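Local coordinates for cystathionine beta-lyases/cystathionine gamma-synthases (Corynebacterium glutamicum, PDB 5X5H), which probably catalyses the pyridoxal-phosphate-dependent joining of O-succinyl-L-homoserine and L-cysteine into L,L-cystathionine, releasing succinate in methionine biosynthesis, at residues Tyr19-Asp22 / Ser27-Thr30; Gln65-Leu70 / Arg249-Leu254; Gly207-Val212 / Ala255-Arg260; Thr36-Asn41 / Val55-Ile60. One frame throughout, in Å; residues are numbered along the deposited sequence.

Contact 1 of 4, residues Tyr19-Asp22 / Ser27-Thr30; sequences YEPD and SINT
Y19 carries this contact by laying its phenol ring against the backbone of S27-T30. T30 CA stands 3.6 Å from the centroid of the Y19 ring and only 4° off the ring normal, a CH-pi contact centred on one face. S27 O and I28 O instead lie close to the ring plane, at its edge, so the second segment passes from face to rim. With CG anti to the backbone N (chi1 177°), the ring is carried across to this backbone and its hydroxyl reaches S27, at the start of 27-30. There Y19 OH donates to S27 O at 2.7 Å. Y19 OH in turn accepts from D22 N at 3.0 Å with an N-H...O angle of 147°, so one hydroxyl ties both segments together and fixes the position of the ring's outer end. A CA-H...O contact brings P21 CA to 3.5 Å from S27 O. The P21 and I28 side chains lie side by side, P21 CG and I28 CD1 4.0 Å apart.

S27 OG turns back on its own segment and donates to N29 O at 2.8 Å. A water links the segments where the turn joins them: it donates to D22 OD2 at 2.8 Å and accepts from S27 N at 2.9 Å. D22 OD1 accepts from Y24 N and G26 N, the first bond forming an Asx turn. N29 ND2 bonds H209 O of the third subunit, and N29 N bonds S35 OG of the second. The whole is a compact loop of the N-terminal region, set into the subunit interfaces of this tetrameric trans-sulfuration enzyme.

Contact 2 of 4, residues Gln65-Leu70 / Arg249-Leu254; sequences QTVAAL and RGLKTL
V67 and L251 mark the closest backbone approach, 8.5 Å between their CA atoms, and no hydrogen bond crosses from helix 58-70 to the end of helix 241-251. Side chains bridge the gap, with L251 as the central one. Its CG is anti to the backbone N (chi1 179°), which extends the isobutyl group toward the other helix and lets its two methyls divide the work. L251 CD2 meets T66 CG2 at 3.6 Å, the two side chains passing in opposite directions. L251 CD2 also meets V67 CG2 at 3.6 Å, here crossing at a slant. L251 CD1 touches L70 CD1 at 3.6 Å, and this pair meets tip to tip.

Both helices belong to the PLP-binding part of a fold type I enzyme, and V67 also packs on L216 and V218 of a strand in its seven-stranded mixed sheet. L70 rests on F10 and A13 of helix 10-16 as well. T66 presents its methyl to L251, while T66 OG1 bonds back to A62 O within its helix.

After L251 the chain makes a type I beta turn, with L254 N bonded to L251 O at 3.0 Å. G250 O receives T253 N at 3.1 Å and T253 OG1 at 3.1 Å, both from the same face of its carbonyl plane.

Contact 3 of 4, residues Gly207-Val212 / Ala255-Arg260; sequences GGHSDV and AVRMDR
The guanidinium of R257 has the backbone of G207 and G208 over one face: G208 CA lies 3.4 Å above its plane and G207 O 4.1 Å above it, both offset toward the rim. The H209 ring crosses the arginine side chain obliquely, its plane turned 66° from that of the guanidinium. In fold type I terms, R257 of helix 254-273 here packs against the loop between strands 197-201 and 215-219, which also contains K204, the predicted attachment point of the cofactor.

The contact is one of close approach, with no direct hydrogen bond between the segments. R257 CZ comes to 3.8 Å from G208 CA, an approach that the absence of a side chain on G208 permits. The glycine's positive phi of 82° shapes the loop at the same point. A bend at chi3 (-70°) turns the guanidinium out of line with the extended part of its chain. Its nitrogens are held from outside: NH2 by G250 O, NH1 by Y205 O and NE by T253 OG1, which should restrict rotation of the group. A water bridges the two segments, donating to G208 O at 3.2 Å and accepting from R257 NH1 at 2.8 Å.

Contact 4 of 4, residues Thr36-Asn41 / Val55-Ile60; sequences TTFAQN and VGNPTI
Apolar contact joins F38 to P58, whose side chains come from opposite directions. F38 CZ lies 3.9 Å from P58 CD, and F38 CE2 is 4.1 Å from the same carbon. F38 CG is anti to its carbonyl carbon (chi1 -59°), which sends the ring toward the start of helix 58-70.

Van der Waals contact is made at the ring's edge: N57 ND2 lies in the plane of the F38 ring, 3.8 Å from CZ, with the amide plane turned 69° from the ring. G56 O, 4.2 Å from F38 CE1, is a more distant neighbour.

Hydrogen bonds stay within the 55-60 segment or lead outside the pair. N57 is the N-cap of helix 58-70: its OD1 accepts from T59 N at 2.9 Å with an N-H...O angle of 147°. N57 ND2 bonds Y33 O and T53 OG1, so both ends of the amide are engaged.

Magnesium is bound by F38, Q40 and E51; phenylalanine has no side-chain ligand atom, so its share must come from the backbone. The chemistry thus separates two roles within F38, metal binding by main chain and nonpolar packing by ring, the ring lying beside a helix cap whose amide is oriented by other bonds.

In the fold
Contacts 2 and 3 are the most closely joined: their centres lie 11 Å apart, and R257 NH2 of contact 3 comes to 4.1 Å from L251 CA of contact 2. Contact 1 packs on contact 2, where N29 OD1 comes to 3.1 Å from K252 NZ, and on contact 4, where T30 OG1 lies 4.2 Å from T59 CA. Contacts 2 and 4 share helix 58-70, using its end and its start, with centres 22 Å apart. Contact 3 approaches the cofactor, about 10 Å separating the nearest atoms of G207 and a bound PLP. In contact 4 the side chains of F38 and Y52 are about 6 Å apart; Y52 binds PLP, probably that of a neighbouring subunit as in relatives.

Contact 1 of 4, residues Tyr19-Asp22 / Ser27-Thr30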
# COMPACT_ATOMS: atom_id res chain seq x y z
N TYR A 19 -6.49 15.79 -10.31
CA TYR A 19 -5.24 16.25 -9.67
C TYR A 19 -4.34 16.88 -10.69
O TYR A 19 -4.09 16.29 -11.73
CB TYR A 19 -4.53 15.11 -8.94
CG TYR A 19 -3.19 15.51 -8.31
CD1 TYR A 19 -3.16 16.05 -7.08
CD2 TYR A 19 -2.02 15.22 -8.97
CE1 TYR A 19 -1.97 16.45 -6.51
CE2 TYR A 19 -0.74 15.60 -8.47
CZ TYR A 19 -0.74 16.22 -7.21
OH TYR A 19 0.49 16.61 -6.70
N GLU A 20 -3.83 18.05 -10.33
CA GLU A 20 -2.67 18.60 -10.96
C GLU A 20 -1.52 18.73 -9.96
O GLU A 20 -1.81 18.95 -8.80
CB GLU A 20 -3.00 19.93 -11.60
CG GLU A 20 -3.31 21.04 -10.71
CD GLU A 20 -3.54 22.40 -11.49
OE1 GLU A 20 -2.67 22.85 -12.21
OE2 GLU A 20 -4.65 22.94 -11.36
N PRO A 21 -0.29 18.60 -10.48
CA PRO A 21 0.86 18.65 -9.56
C PRO A 21 0.73 19.83 -8.63
O PRO A 21 0.54 21.02 -9.09
CB PRO A 21 2.07 18.74 -10.44
CG PRO A 21 1.57 17.94 -11.62
CD PRO A 21 0.16 18.32 -11.85
N ASP A 22 0.74 19.57 -7.31
CA ASP A 22 0.35 20.60 -6.34
C ASP A 22 1.38 21.75 -6.23
O ASP A 22 2.48 21.72 -6.77
CB ASP A 22 -0.05 19.96 -5.03
CG ASP A 22 1.05 19.46 -4.19
OD1 ASP A 22 2.21 19.94 -4.26
OD2 ASP A 22 0.84 18.46 -3.43
N SER A 27 4.37 16.82 -6.69
CA SER A 27 4.39 15.42 -7.15
C SER A 27 3.55 15.19 -8.36
O SER A 27 2.39 15.72 -8.42
CB SER A 27 4.06 14.49 -5.99
OG SER A 27 2.75 14.58 -5.57
N ILE A 28 4.02 14.36 -9.31
CA ILE A 28 3.23 14.14 -10.50
C ILE A 28 1.88 13.48 -10.25
O ILE A 28 0.93 13.81 -10.95
CB ILE A 28 4.09 13.40 -11.55
CG1 ILE A 28 3.54 13.59 -12.96
CG2 ILE A 28 4.21 11.91 -11.22
CD1 ILE A 28 3.62 15.00 -13.47
N ASN A 29 1.79 12.66 -9.24
CA ASN A 29 0.56 11.98 -8.88
C ASN A 29 0.01 12.45 -7.57
O ASN A 29 0.79 12.99 -6.73
CB ASN A 29 0.76 10.48 -8.75
CG ASN A 29 1.15 9.84 -10.00
OD1 ASN A 29 0.77 10.19 -11.11
ND2 ASN A 29 2.11 8.89 -9.87
N THR A 30 -1.32 12.31 -7.34
CA THR A 30 -1.86 12.69 -6.05
C THR A 30 -1.14 11.94 -4.92
O THR A 30 -1.05 10.70 -5.01
CB THR A 30 -3.34 12.43 -5.83
OG1 THR A 30 -3.70 12.97 -4.50
CG2 THR A 30 -3.68 11.11 -5.92
O HOH W 1 3.05 16.84 -4.13

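Contact 2 of 4, residues Gln65-Leu70 / Arg249-Leu254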
# COMPACT_ATOMS: atom_id res chain seq x y z
N GLN A 65 -13.56 13.64 -8.31
CA GLN A 65 -13.57 14.70 -9.31
C GLN A 65 -13.27 14.17 -10.68
O GLN A 65 -13.75 14.68 -11.69
CB GLN A 65 -12.61 15.82 -8.90
CG GLN A 65 -13.09 16.56 -7.66
CD GLN A 65 -14.35 17.29 -7.84
OE1 GLN A 65 -15.42 16.98 -7.26
NE2 GLN A 65 -14.32 18.23 -8.78
N THR A 66 -12.44 13.14 -10.79
CA THR A 66 -12.07 12.54 -12.03
C THR A 66 -13.32 11.86 -12.62
O THR A 66 -13.68 12.07 -13.76
CB THR A 66 -10.93 11.56 -11.93
OG1 THR A 66 -9.79 12.14 -11.30
CG2 THR A 66 -10.49 11.10 -13.30
N VAL A 67 -13.94 10.94 -11.89
CA VAL A 67 -15.12 10.27 -12.43
C VAL A 67 -16.28 11.25 -12.75
O VAL A 67 -16.96 11.09 -13.78
CB VAL A 67 -15.54 9.12 -11.52
CG1 VAL A 67 -16.84 8.43 -12.07
CG2 VAL A 67 -14.43 8.08 -11.37
N ALA A 68 -16.46 12.24 -11.90
CA ALA A 68 -17.46 13.26 -12.19
C ALA A 68 -17.15 13.85 -13.58
O ALA A 68 -18.07 13.97 -14.47
CB ALA A 68 -17.48 14.29 -11.13
N ALA A 69 -15.92 14.28 -13.85
CA ALA A 69 -15.60 14.92 -15.11
C ALA A 69 -15.88 13.99 -16.26
O ALA A 69 -16.41 14.41 -17.33
CB ALA A 69 -14.12 15.34 -15.16
N LEU A 70 -15.61 12.68 -16.13
CA LEU A 70 -15.78 11.69 -17.22
C LEU A 70 -17.26 11.47 -17.52
O LEU A 70 -17.51 10.99 -18.64
CB LEU A 70 -15.12 10.43 -16.82
CG LEU A 70 -13.57 10.49 -16.70
CD1 LEU A 70 -13.08 9.22 -16.19
CD2 LEU A 70 -12.92 10.98 -17.94
N ARG A 249 -5.66 5.22 -10.29
CA ARG A 249 -4.56 4.74 -11.12
C ARG A 249 -5.06 3.89 -12.30
O ARG A 249 -4.67 4.06 -13.41
CB ARG A 249 -3.57 3.95 -10.24
CG ARG A 249 -2.30 3.48 -11.01
CD ARG A 249 -1.50 2.56 -10.13
NE ARG A 249 -0.12 2.41 -10.46
CZ ARG A 249 0.51 1.38 -11.07
NH1 ARG A 249 -0.21 0.40 -11.61
NH2 ARG A 249 1.79 1.32 -11.07
N GLY A 250 -5.96 2.96 -11.94
CA GLY A 250 -6.55 2.17 -12.97
C GLY A 250 -7.31 2.98 -13.98
O GLY A 250 -7.32 2.69 -15.21
N LEU A 251 -8.06 3.98 -13.52
CA LEU A 251 -8.89 4.82 -14.39
C LEU A 251 -8.08 5.56 -15.49
O LEU A 251 -8.60 5.85 -16.57
CB LEU A 251 -9.68 5.76 -13.50
CG LEU A 251 -10.59 6.76 -14.14
CD1 LEU A 251 -11.62 6.06 -15.11
CD2 LEU A 251 -11.25 7.56 -13.04
N LYS A 252 -6.79 5.76 -15.20
CA LYS A 252 -5.94 6.43 -16.20
C LYS A 252 -5.82 5.69 -17.51
O LYS A 252 -5.44 6.28 -18.54
CB LYS A 252 -4.57 6.75 -15.58
CG LYS A 252 -4.63 7.70 -14.41
CD LYS A 252 -3.23 7.98 -13.85
CE LYS A 252 -3.39 8.91 -12.66
NZ LYS A 252 -2.00 9.29 -12.11
N THR A 253 -6.10 4.38 -17.53
CA THR A 253 -6.05 3.56 -18.75
C THR A 253 -7.46 3.09 -19.21
O THR A 253 -7.51 2.24 -20.08
CB THR A 253 -5.14 2.33 -18.58
OG1 THR A 253 -5.52 1.51 -17.45
CG2 THR A 253 -3.71 2.77 -18.43
N LEU A 254 -8.52 3.68 -18.70
CA LEU A 254 -9.87 3.21 -19.07
C LEU A 254 -10.12 3.24 -20.57
O LEU A 254 -10.58 2.22 -21.12
CB LEU A 254 -10.94 3.96 -18.30
CG LEU A 254 -12.39 3.56 -18.66
CD1 LEU A 254 -12.71 2.10 -18.38
CD2 LEU A 254 -13.37 4.43 -17.90

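Contact 3 of 4, residues Gly207-Val212 / Ala255-Arg260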
# COMPACT_ATOMS: atom_id res chain seq x y z
N GLY A 207 -11.73 0.81 -11.97
CA GLY A 207 -10.45 0.32 -11.47
C GLY A 207 -9.70 -0.52 -12.42
O GLY A 207 -8.51 -0.36 -12.59
N GLY A 208 -10.42 -1.52 -12.96
CA GLY A 208 -9.92 -2.29 -14.09
C GLY A 208 -8.96 -3.42 -13.88
O GLY A 208 -8.55 -4.09 -14.80
N HIS A 209 -8.49 -3.57 -12.62
CA HIS A 209 -7.37 -4.49 -12.27
C HIS A 209 -7.76 -5.50 -11.20
O HIS A 209 -6.89 -6.22 -10.67
CB HIS A 209 -6.09 -3.75 -12.00
CG HIS A 209 -5.67 -2.87 -13.13
ND1 HIS A 209 -4.56 -3.09 -13.96
CD2 HIS A 209 -6.22 -1.73 -13.53
CE1 HIS A 209 -4.57 -2.13 -14.88
NE2 HIS A 209 -5.54 -1.27 -14.62
N SER A 210 -9.09 -5.63 -10.95
CA SER A 210 -9.60 -6.64 -10.05
C SER A 210 -8.97 -6.66 -8.72
O SER A 210 -8.73 -7.74 -8.17
CB SER A 210 -9.53 -8.03 -10.67
OG SER A 210 -10.27 -7.99 -11.94
N ASP A 211 -8.59 -5.50 -8.21
CA ASP A 211 -7.88 -5.40 -6.93
C ASP A 211 -8.38 -4.42 -5.95
O ASP A 211 -7.78 -4.24 -4.85
CB ASP A 211 -6.38 -5.24 -7.13
CG ASP A 211 -6.00 -4.02 -7.88
OD1 ASP A 211 -6.84 -3.15 -8.27
OD2 ASP A 211 -4.74 -3.82 -8.15
N VAL A 212 -9.46 -3.75 -6.24
CA VAL A 212 -10.04 -2.75 -5.33
C VAL A 212 -11.57 -2.78 -5.49
O VAL A 212 -12.08 -2.56 -6.58
CB VAL A 212 -9.46 -1.34 -5.49
CG1 VAL A 212 -9.25 -0.92 -6.91
CG2 VAL A 212 -10.27 -0.33 -4.77
N ALA A 255 -9.81 4.34 -21.20
CA ALA A 255 -10.08 4.39 -22.65
C ALA A 255 -9.35 3.35 -23.39
O ALA A 255 -9.87 2.64 -24.27
CB ALA A 255 -9.75 5.73 -23.24
N VAL A 256 -8.03 3.16 -23.17
CA VAL A 256 -7.23 2.18 -23.91
C VAL A 256 -7.64 0.75 -23.58
O VAL A 256 -7.61 -0.13 -24.41
CB VAL A 256 -5.69 2.38 -23.87
CG1 VAL A 256 -5.36 3.73 -24.57
CG2 VAL A 256 -5.16 2.33 -22.46
N ARG A 257 -8.01 0.51 -22.30
CA ARG A 257 -8.53 -0.78 -21.94
C ARG A 257 -9.84 -1.04 -22.66
O ARG A 257 -9.99 -2.12 -23.25
CB ARG A 257 -8.68 -0.92 -20.43
CG ARG A 257 -7.33 -1.03 -19.69
CD ARG A 257 -7.50 -1.24 -18.18
NE ARG A 257 -8.00 -0.08 -17.45
CZ ARG A 257 -9.20 0.13 -16.99
NH1 ARG A 257 -10.18 -0.76 -17.21
NH2 ARG A 257 -9.48 1.22 -16.31
N MET A 258 -10.80 -0.15 -22.47
CA MET A 258 -12.15 -0.41 -23.02
C MET A 258 -12.10 -0.57 -24.53
O MET A 258 -12.85 -1.40 -25.06
CB MET A 258 -13.09 0.64 -22.54
CG MET A 258 -14.55 0.33 -22.92
SD MET A 258 -15.23 -1.26 -22.27
CE MET A 258 -16.08 -0.71 -20.81
N ASP A 259 -11.27 0.17 -25.24
CA ASP A 259 -11.24 -0.01 -26.69
C ASP A 259 -10.78 -1.45 -27.01
O ASP A 259 -11.34 -2.06 -27.94
CB ASP A 259 -10.34 0.97 -27.33
CG ASP A 259 -11.09 2.26 -27.63
OD1 ASP A 259 -12.28 2.23 -27.99
OD2 ASP A 259 -10.39 3.23 -27.71
N ARG A 260 -9.87 -2.04 -26.27
CA ARG A 260 -9.41 -3.39 -26.49
C ARG A 260 -10.48 -4.38 -26.03
O ARG A 260 -10.73 -5.40 -26.70
CB ARG A 260 -8.07 -3.64 -25.83
CG ARG A 260 -7.44 -4.99 -26.15
CD ARG A 260 -7.08 -5.16 -27.59
NE ARG A 260 -6.19 -4.08 -28.14
CZ ARG A 260 -4.86 -4.02 -28.22
NH1 ARG A 260 -4.10 -4.98 -27.85
NH2 ARG A 260 -4.27 -2.90 -28.69
O HOH W 2 -9.97 -3.48 -17.62

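Contact 4 of 4, residues Thr36-Asn41 / Val55-Ile60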
# COMPACT_ATOMS: atom_id res chain seq x y z
N THR A 36 -5.89 9.92 9.33
CA THR A 36 -7.33 10.02 9.67
C THR A 36 -7.71 11.45 9.98
O THR A 36 -8.92 11.75 9.99
CB THR A 36 -7.63 9.17 10.89
OG1 THR A 36 -6.77 9.60 11.94
CG2 THR A 36 -7.37 7.73 10.62
N THR A 37 -6.74 12.30 10.33
CA THR A 37 -7.03 13.66 10.80
C THR A 37 -5.99 14.60 10.28
O THR A 37 -4.89 14.23 9.78
CB THR A 37 -7.18 13.57 12.31
OG1 THR A 37 -7.65 14.85 12.76
CG2 THR A 37 -5.87 13.30 13.06
N PHE A 38 -6.35 15.89 10.40
CA PHE A 38 -5.57 16.99 9.87
C PHE A 38 -5.47 18.10 10.90
O PHE A 38 -6.47 18.40 11.59
CB PHE A 38 -6.19 17.62 8.59
CG PHE A 38 -6.37 16.64 7.43
CD1 PHE A 38 -7.35 15.62 7.51
CD2 PHE A 38 -5.49 16.66 6.36
CE1 PHE A 38 -7.42 14.67 6.48
CE2 PHE A 38 -5.57 15.69 5.32
CZ PHE A 38 -6.50 14.67 5.45
N ALA A 39 -4.28 18.64 11.07
CA ALA A 39 -4.09 19.69 12.04
C ALA A 39 -4.96 20.90 11.60
O ALA A 39 -5.04 21.23 10.43
CB ALA A 39 -2.64 20.05 12.06
N GLN A 40 -5.53 21.60 12.60
CA GLN A 40 -6.25 22.87 12.37
C GLN A 40 -5.44 24.03 12.84
O GLN A 40 -4.65 23.90 13.76
CB GLN A 40 -7.56 22.76 13.09
CG GLN A 40 -8.46 21.59 12.58
CD GLN A 40 -9.86 21.41 13.02
OE1 GLN A 40 -10.51 20.29 12.94
NE2 GLN A 40 -10.40 22.44 13.53
N ASN A 41 -5.74 25.19 12.30
CA ASN A 41 -4.99 26.39 12.70
C ASN A 41 -5.64 26.99 13.97
O ASN A 41 -4.90 27.63 14.73
CB ASN A 41 -5.09 27.44 11.57
CG ASN A 41 -4.41 27.00 10.28
OD1 ASN A 41 -3.52 26.19 10.32
ND2 ASN A 41 -4.73 27.64 9.13
N VAL A 55 -15.06 12.41 6.83
CA VAL A 55 -15.75 13.59 6.27
C VAL A 55 -15.18 14.12 4.99
O VAL A 55 -15.79 14.94 4.29
CB VAL A 55 -15.85 14.68 7.40
CG1 VAL A 55 -16.22 15.98 6.86
CG2 VAL A 55 -16.82 14.12 8.45
N GLY A 56 -13.93 13.81 4.66
CA GLY A 56 -13.25 14.20 3.44
C GLY A 56 -11.78 13.92 3.47
O GLY A 56 -11.15 14.16 4.52
N ASN A 57 -11.18 13.51 2.34
CA ASN A 57 -9.71 13.39 2.23
C ASN A 57 -9.31 13.74 0.84
O ASN A 57 -9.98 13.26 -0.12
CB ASN A 57 -9.34 11.93 2.63
CG ASN A 57 -7.87 11.65 2.52
OD1 ASN A 57 -7.31 11.61 1.46
ND2 ASN A 57 -7.27 11.35 3.68
N PRO A 58 -8.19 14.42 0.60
CA PRO A 58 -7.82 14.83 -0.76
C PRO A 58 -7.62 13.72 -1.75
O PRO A 58 -7.81 13.89 -2.98
CB PRO A 58 -6.61 15.67 -0.58
CG PRO A 58 -6.36 15.75 0.85
CD PRO A 58 -7.24 14.92 1.62
N THR A 59 -7.09 12.58 -1.30
CA THR A 59 -6.83 11.46 -2.20
C THR A 59 -8.14 10.89 -2.73
O THR A 59 -8.26 10.59 -3.91
CB THR A 59 -6.03 10.37 -1.53
OG1 THR A 59 -4.80 10.88 -0.94
CG2 THR A 59 -5.75 9.21 -2.47
N ILE A 60 -9.15 10.86 -1.88
CA ILE A 60 -10.52 10.38 -2.27
C ILE A 60 -11.16 11.43 -3.16
O ILE A 60 -11.73 11.10 -4.23
CB ILE A 60 -11.36 10.10 -1.01
CG1 ILE A 60 -10.66 9.06 -0.16
CG2 ILE A 60 -12.78 9.70 -1.41
CD1 ILE A 60 -11.34 8.76 1.19